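Local coordinates for protein CAIP (Helicobacter cinaedi, PDB 5LBH) that probably oxidises and stores iron as a Dps-like mini-ferritin and, as an antigen, promotes the differentiation of macrophages into foam cells, at residues Y19-V22 and H23-W27; A40-E43 and I44-F48. All blocks are in the same frame, centred on the assembly; numbering follows the deposited sequence.

Contact 1. Residues Y19-V22 and H23-W27. With FE (Fe (III) ion), chain V.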
loop_
_atom_site.group_PDB
_atom_site.type_symbol
_atom_site.label_atom_id
_atom_site.label_comp_id
_atom_site.label_asym_id
_atom_site.label_seq_id
_atom_site.Cartn_x
_atom_site.Cartn_y
_atom_site.Cartn_z
ATOM N N TYR A 19 -32.978 -2.053 0.476
ATOM C CA TYR A 19 -31.819 -2.769 -0.037
ATOM C C TYR A 19 -32.155 -3.523 -1.322
ATOM O O TYR A 19 -31.419 -3.444 -2.315
ATOM C CB TYR A 19 -31.310 -3.712 1.054
ATOM C CG TYR A 19 -30.172 -4.610 0.668
ATOM C CD1 TYR A 19 -30.390 -5.961 0.436
ATOM C CD2 TYR A 19 -28.863 -4.123 0.584
ATOM C CE1 TYR A 19 -29.364 -6.792 0.106
ATOM C CE2 TYR A 19 -27.812 -4.962 0.244
ATOM C CZ TYR A 19 -28.075 -6.295 0.003
ATOM O OH TYR A 19 -27.065 -7.156 -0.331
ATOM N N VAL A 20 -33.286 -4.235 -1.333
ATOM C CA VAL A 20 -33.661 -5.001 -2.516
ATOM C C VAL A 20 -34.194 -4.082 -3.610
ATOM O O VAL A 20 -33.884 -4.271 -4.790
ATOM C CB VAL A 20 -34.667 -6.112 -2.150
ATOM C CG1 VAL A 20 -35.243 -6.735 -3.397
ATOM C CG2 VAL A 20 -33.977 -7.199 -1.333
ATOM N N LYS A 21 -34.988 -3.073 -3.248
ATOM C CA LYS A 21 -35.469 -2.136 -4.257
ATOM C C LYS A 21 -34.312 -1.490 -5.024
ATOM O O LYS A 21 -34.392 -1.298 -6.246
ATOM C CB LYS A 21 -36.320 -1.045 -3.620
ATOM C CG LYS A 21 -36.858 -0.090 -4.649
ATOM C CD LYS A 21 -37.567 1.086 -4.038
ATOM C CE LYS A 21 -38.905 0.760 -3.447
ATOM N NZ LYS A 21 -39.582 2.029 -2.962
ATOM N N VAL A 22 -33.233 -1.139 -4.324
ATOM C CA VAL A 22 -32.118 -0.482 -4.995
ATOM C C VAL A 22 -31.357 -1.457 -5.907
ATOM O O VAL A 22 -30.851 -1.049 -6.955
ATOM C CB VAL A 22 -31.217 0.201 -3.942
ATOM C CG1 VAL A 22 -29.950 0.789 -4.572
ATOM C CG2 VAL A 22 -31.997 1.277 -3.215
ATOM N N HIS A 23 -31.292 -2.754 -5.567
ATOM C CA HIS A 23 -30.740 -3.723 -6.520
ATOM C C HIS A 23 -31.545 -3.708 -7.824
ATOM O O HIS A 23 -30.986 -3.791 -8.924
ATOM C CB HIS A 23 -30.745 -5.128 -5.908
ATOM C CG HIS A 23 -29.543 -5.435 -5.067
ATOM N ND1 HIS A 23 -29.470 -5.107 -3.727
ATOM C CD2 HIS A 23 -28.395 -6.099 -5.351
ATOM C CE1 HIS A 23 -28.317 -5.523 -3.232
ATOM N NE2 HIS A 23 -27.649 -6.130 -4.194
ATOM N N ASN A 24 -32.863 -3.562 -7.713
ATOM C CA ASN A 24 -33.716 -3.477 -8.888
ATOM C C ASN A 24 -33.393 -2.232 -9.722
ATOM O O ASN A 24 -33.234 -2.322 -10.945
ATOM C CB ASN A 24 -35.169 -3.524 -8.410
ATOM C CG ASN A 24 -36.173 -3.393 -9.515
ATOM O OD1 ASN A 24 -35.851 -3.497 -10.688
ATOM N ND2 ASN A 24 -37.432 -3.214 -9.130
ATOM N N PHE A 25 -33.255 -1.063 -9.083
ATOM C CA PHE A 25 -32.781 0.116 -9.818
ATOM C C PHE A 25 -31.413 -0.136 -10.449
ATOM O O PHE A 25 -31.147 0.271 -11.590
ATOM C CB PHE A 25 -32.693 1.330 -8.888
ATOM C CG PHE A 25 -34.010 1.755 -8.310
ATOM C CD1 PHE A 25 -35.196 1.468 -8.965
ATOM C CD2 PHE A 25 -34.058 2.449 -7.113
ATOM C CE1 PHE A 25 -36.412 1.864 -8.432
ATOM C CE2 PHE A 25 -35.265 2.857 -6.575
ATOM C CZ PHE A 25 -36.450 2.562 -7.236
ATOM N N HIS A 26 -30.533 -0.801 -9.705
ATOM C CA HIS A 26 -29.178 -1.080 -10.156
ATOM C C HIS A 26 -29.170 -1.953 -11.408
ATOM O O HIS A 26 -28.353 -1.746 -12.309
ATOM C CB HIS A 26 -28.426 -1.733 -8.998
ATOM C CG HIS A 26 -27.051 -2.199 -9.334
ATOM N ND1 HIS A 26 -26.005 -1.336 -9.594
ATOM C CD2 HIS A 26 -26.534 -3.450 -9.400
ATOM C CE1 HIS A 26 -24.911 -2.037 -9.825
ATOM N NE2 HIS A 26 -25.204 -3.320 -9.713
ATOM N N TRP A 27 -30.070 -2.936 -11.480
ATOM C CA TRP A 27 -30.095 -3.889 -12.586
ATOM C C TRP A 27 -30.832 -3.361 -13.821
ATOM O O TRP A 27 -30.488 -3.736 -14.948
ATOM C CB TRP A 27 -30.773 -5.185 -12.147
ATOM C CG TRP A 27 -30.107 -5.924 -11.049
ATOM C CD1 TRP A 27 -28.765 -6.036 -10.826
ATOM C CD2 TRP A 27 -30.755 -6.702 -10.030
ATOM N NE1 TRP A 27 -28.536 -6.822 -9.718
ATOM C CE2 TRP A 27 -29.738 -7.245 -9.212
ATOM C CE3 TRP A 27 -32.094 -6.977 -9.722
ATOM C CZ2 TRP A 27 -30.014 -8.042 -8.102
ATOM C CZ3 TRP A 27 -32.375 -7.765 -8.627
ATOM C CH2 TRP A 27 -31.337 -8.294 -7.822
HETATM FE FE FE V . -23.988 -5.386 -9.965
HETATM O O HOH W 1 -21.792 -5.008 -11.266
#
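His23 reaches back one helical turn to Tyr19 with its imidazole as well as its backbone. ND1 of His23 donates to Tyr19 O over 2.9 Å, with an N-H...O angle of 171°. The acceptor lies in the plane of the imidazole, whereas the donor stands above the carbonyl plane of Tyr19. The backbone bond to the same oxygen, from His23 N at 3.3 Å, is weak, so the side chain supplies the sounder of the two grips. A first torsion of -85° swings CG of His23 beside its own backbone N, back toward the preceding turn. Ordinary helical bonds follow, among them His26 N to Val22 O at 2.8 Å.

The same imidazole presents its edge to the phenol: CE1 of His23 stands over one face of Tyr19, 3.3 Å from CZ. With planes at 70° and centroids 4.7 Å apart, this is an edge-to-face pair. Elsewhere around the helix, Lys21 and Phe25 run side by side, and Lys21 CD approaches Phe25 CZ to 3.7 Å before NZ continues to a salt bridge with Asp99.

On the face carrying His23, His26 binds the iron(III) ion through NE2 at 2.4 Å, while its ND1 is hydrogen-bonded to Thr41 OG1, which fixes the ring's rotation. A water is a further ligand, and Asp53 and Glu57 of a second subunit complete the site; Trp27 NE1 bonds to that same Asp53. Ligands shared between two subunits in this way are the hallmark of the Dps ferroxidase centre at the dimer interface.

Contact 2. Residues A40-E43 and I44-F48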
loop_
_atom_site.group_PDB
_atom_site.type_symbol
_atom_site.label_atom_id
_atom_site.label_comp_id
_atom_site.label_asym_id
_atom_site.label_seq_id
_atom_site.Cartn_x
_atom_site.Cartn_y
_atom_site.Cartn_z
ATOM N N ALA A 40 -23.816 4.298 -8.758
ATOM C CA ALA A 40 -24.355 4.981 -7.583
ATOM C C ALA A 40 -25.311 4.072 -6.818
ATOM O O ALA A 40 -25.233 3.972 -5.589
ATOM C CB ALA A 40 -25.042 6.285 -7.977
ATOM N N THR A 41 -26.217 3.392 -7.527
ATOM C CA THR A 41 -27.119 2.472 -6.844
ATOM C C THR A 41 -26.341 1.374 -6.117
ATOM O O THR A 41 -26.785 0.879 -5.071
ATOM C CB THR A 41 -28.115 1.845 -7.827
ATOM O OG1 THR A 41 -27.405 1.217 -8.892
ATOM C CG2 THR A 41 -29.044 2.896 -8.400
ATOM N N GLN A 42 -25.190 0.960 -6.652
ATOM C CA GLN A 42 -24.452 -0.084 -5.950
ATOM C C GLN A 42 -23.870 0.452 -4.642
ATOM O O GLN A 42 -23.902 -0.225 -3.609
ATOM C CB GLN A 42 -23.339 -0.653 -6.811
ATOM C CG GLN A 42 -22.622 -1.755 -6.056
ATOM C CD GLN A 42 -21.315 -2.180 -6.670
ATOM O OE1 GLN A 42 -20.260 -1.714 -6.256
ATOM N NE2 GLN A 42 -21.375 -3.039 -7.691
ATOM N N GLU A 43 -23.352 1.677 -4.667
ATOM C CA GLU A 43 -22.882 2.312 -3.443
ATOM C C GLU A 43 -24.004 2.487 -2.423
ATOM O O GLU A 43 -23.782 2.336 -1.214
ATOM C CB GLU A 43 -22.251 3.658 -3.782
ATOM C CG GLU A 43 -20.997 3.519 -4.598
ATOM C CD GLU A 43 -20.405 4.861 -4.950
ATOM O OE1 GLU A 43 -19.161 4.945 -5.088
ATOM O OE2 GLU A 43 -21.187 5.835 -5.085
ATOM N N ILE A 44 -25.216 2.802 -2.888
ATOM C CA ILE A 44 -26.336 3.024 -1.978
ATOM C C ILE A 44 -26.766 1.723 -1.302
ATOM O O ILE A 44 -27.009 1.691 -0.093
ATOM C CB ILE A 44 -27.502 3.693 -2.715
ATOM C CG1 ILE A 44 -27.122 5.114 -3.153
ATOM C CG2 ILE A 44 -28.778 3.631 -1.882
ATOM C CD1 ILE A 44 -28.240 5.826 -3.925
ATOM N N TYR A 45 -26.905 0.635 -2.057
ATOM C CA TYR A 45 -27.375 -0.552 -1.355
ATOM C C TYR A 45 -26.308 -1.126 -0.427
ATOM O O TYR A 45 -26.663 -1.782 0.555
ATOM C CB TYR A 45 -27.929 -1.614 -2.332
ATOM C CG TYR A 45 -27.005 -2.336 -3.311
ATOM C CD1 TYR A 45 -25.960 -3.166 -2.873
ATOM C CD2 TYR A 45 -27.243 -2.268 -4.693
ATOM C CE1 TYR A 45 -25.136 -3.858 -3.790
ATOM C CE2 TYR A 45 -26.448 -2.959 -5.604
ATOM C CZ TYR A 45 -25.394 -3.748 -5.149
ATOM O OH TYR A 45 -24.623 -4.426 -6.065
ATOM N N GLU A 46 -25.025 -0.849 -0.674
ATOM C CA GLU A 46 -23.992 -1.288 0.261
ATOM C C GLU A 46 -24.025 -0.469 1.544
ATOM O O GLU A 46 -23.778 -1.010 2.625
ATOM C CB GLU A 46 -22.603 -1.195 -0.388
ATOM C CG GLU A 46 -22.318 -2.297 -1.424
ATOM C CD GLU A 46 -21.050 -2.050 -2.276
ATOM O OE1 GLU A 46 -20.411 -0.973 -2.157
ATOM O OE2 GLU A 46 -20.713 -2.931 -3.104
ATOM N N GLN A 47 -24.411 0.810 1.460
ATOM C CA GLN A 47 -24.505 1.621 2.665
ATOM C C GLN A 47 -25.714 1.231 3.511
ATOM O O GLN A 47 -25.615 1.199 4.744
ATOM C CB GLN A 47 -24.594 3.111 2.298
ATOM C CG GLN A 47 -23.308 3.718 1.764
ATOM C CD GLN A 47 -22.274 3.959 2.868
ATOM O OE1 GLN A 47 -21.209 3.328 2.888
ATOM N NE2 GLN A 47 -22.580 4.880 3.785
ATOM N N PHE A 48 -26.825 0.843 2.872
ATOM C CA PHE A 48 -27.989 0.381 3.613
ATOM C C PHE A 48 -27.843 -1.049 4.107
ATOM O O PHE A 48 -28.516 -1.416 5.071
ATOM C CB PHE A 48 -29.261 0.560 2.779
ATOM C CG PHE A 48 -29.845 1.942 2.901
ATOM C CD1 PHE A 48 -29.374 2.989 2.112
ATOM C CD2 PHE A 48 -30.815 2.209 3.855
ATOM C CE1 PHE A 48 -29.888 4.268 2.251
ATOM C CE2 PHE A 48 -31.345 3.485 3.996
ATOM C CZ PHE A 48 -30.879 4.515 3.196
#
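Ile44 N donates to Ala40 O over 2.9 Å, and CG1 of Ile44 lies beside the same oxygen. The bond one residue further on, from Tyr45 N to Thr41 O, is 3.0 Å long. Thr41 turns its hydroxyl to the carbonyls of Thr37 and His38, one turn earlier.

Tyr45 folds its ring back over the helix: chi1 of 67° places CG between the backbone N and the carbonyl carbon. One face of the phenol therefore lies against Gln42, whose CA is 3.9 Å from the ring centroid and 24° off its normal, a CH-pi contact. In this four-helix ferritin-like bundle, the fold-back brings Tyr45 OH within about 4 Å of the iron(III) ion.

Gln42 crosses the outer end of the phenol obliquely, with CG 3.5 Å from Tyr45 CZ; the amide and ring planes are 54° apart. Farther out, Gln42 OE1 and Glu46 OE2 are two acceptors 3.4 Å apart, a proximity without a hydrogen bond. Glu43 OE1 forms a salt bridge with Lys39, one turn earlier on the same helix.

Contact 1 comes first along the chain, on helix 4-28, and contact 2 follows on helix 34-61; their centres lie about 9 Å apart, on the same side of the chain's centre. The two helices are neighbours in the bundle, and the segments meet directly. The rings of His23 and Tyr45 stack, with His23 CE1 3.4 Å from Tyr45 CD1, while Tyr45 also meets the ring of His26 edge-to-face. Val22 packs on both Thr41 and Tyr45. Contact 1 thus supplies the metal-binding histidine, and contact 2 the residues alongside it, consistent with a second shell for an iron site that a neighbouring subunit closes.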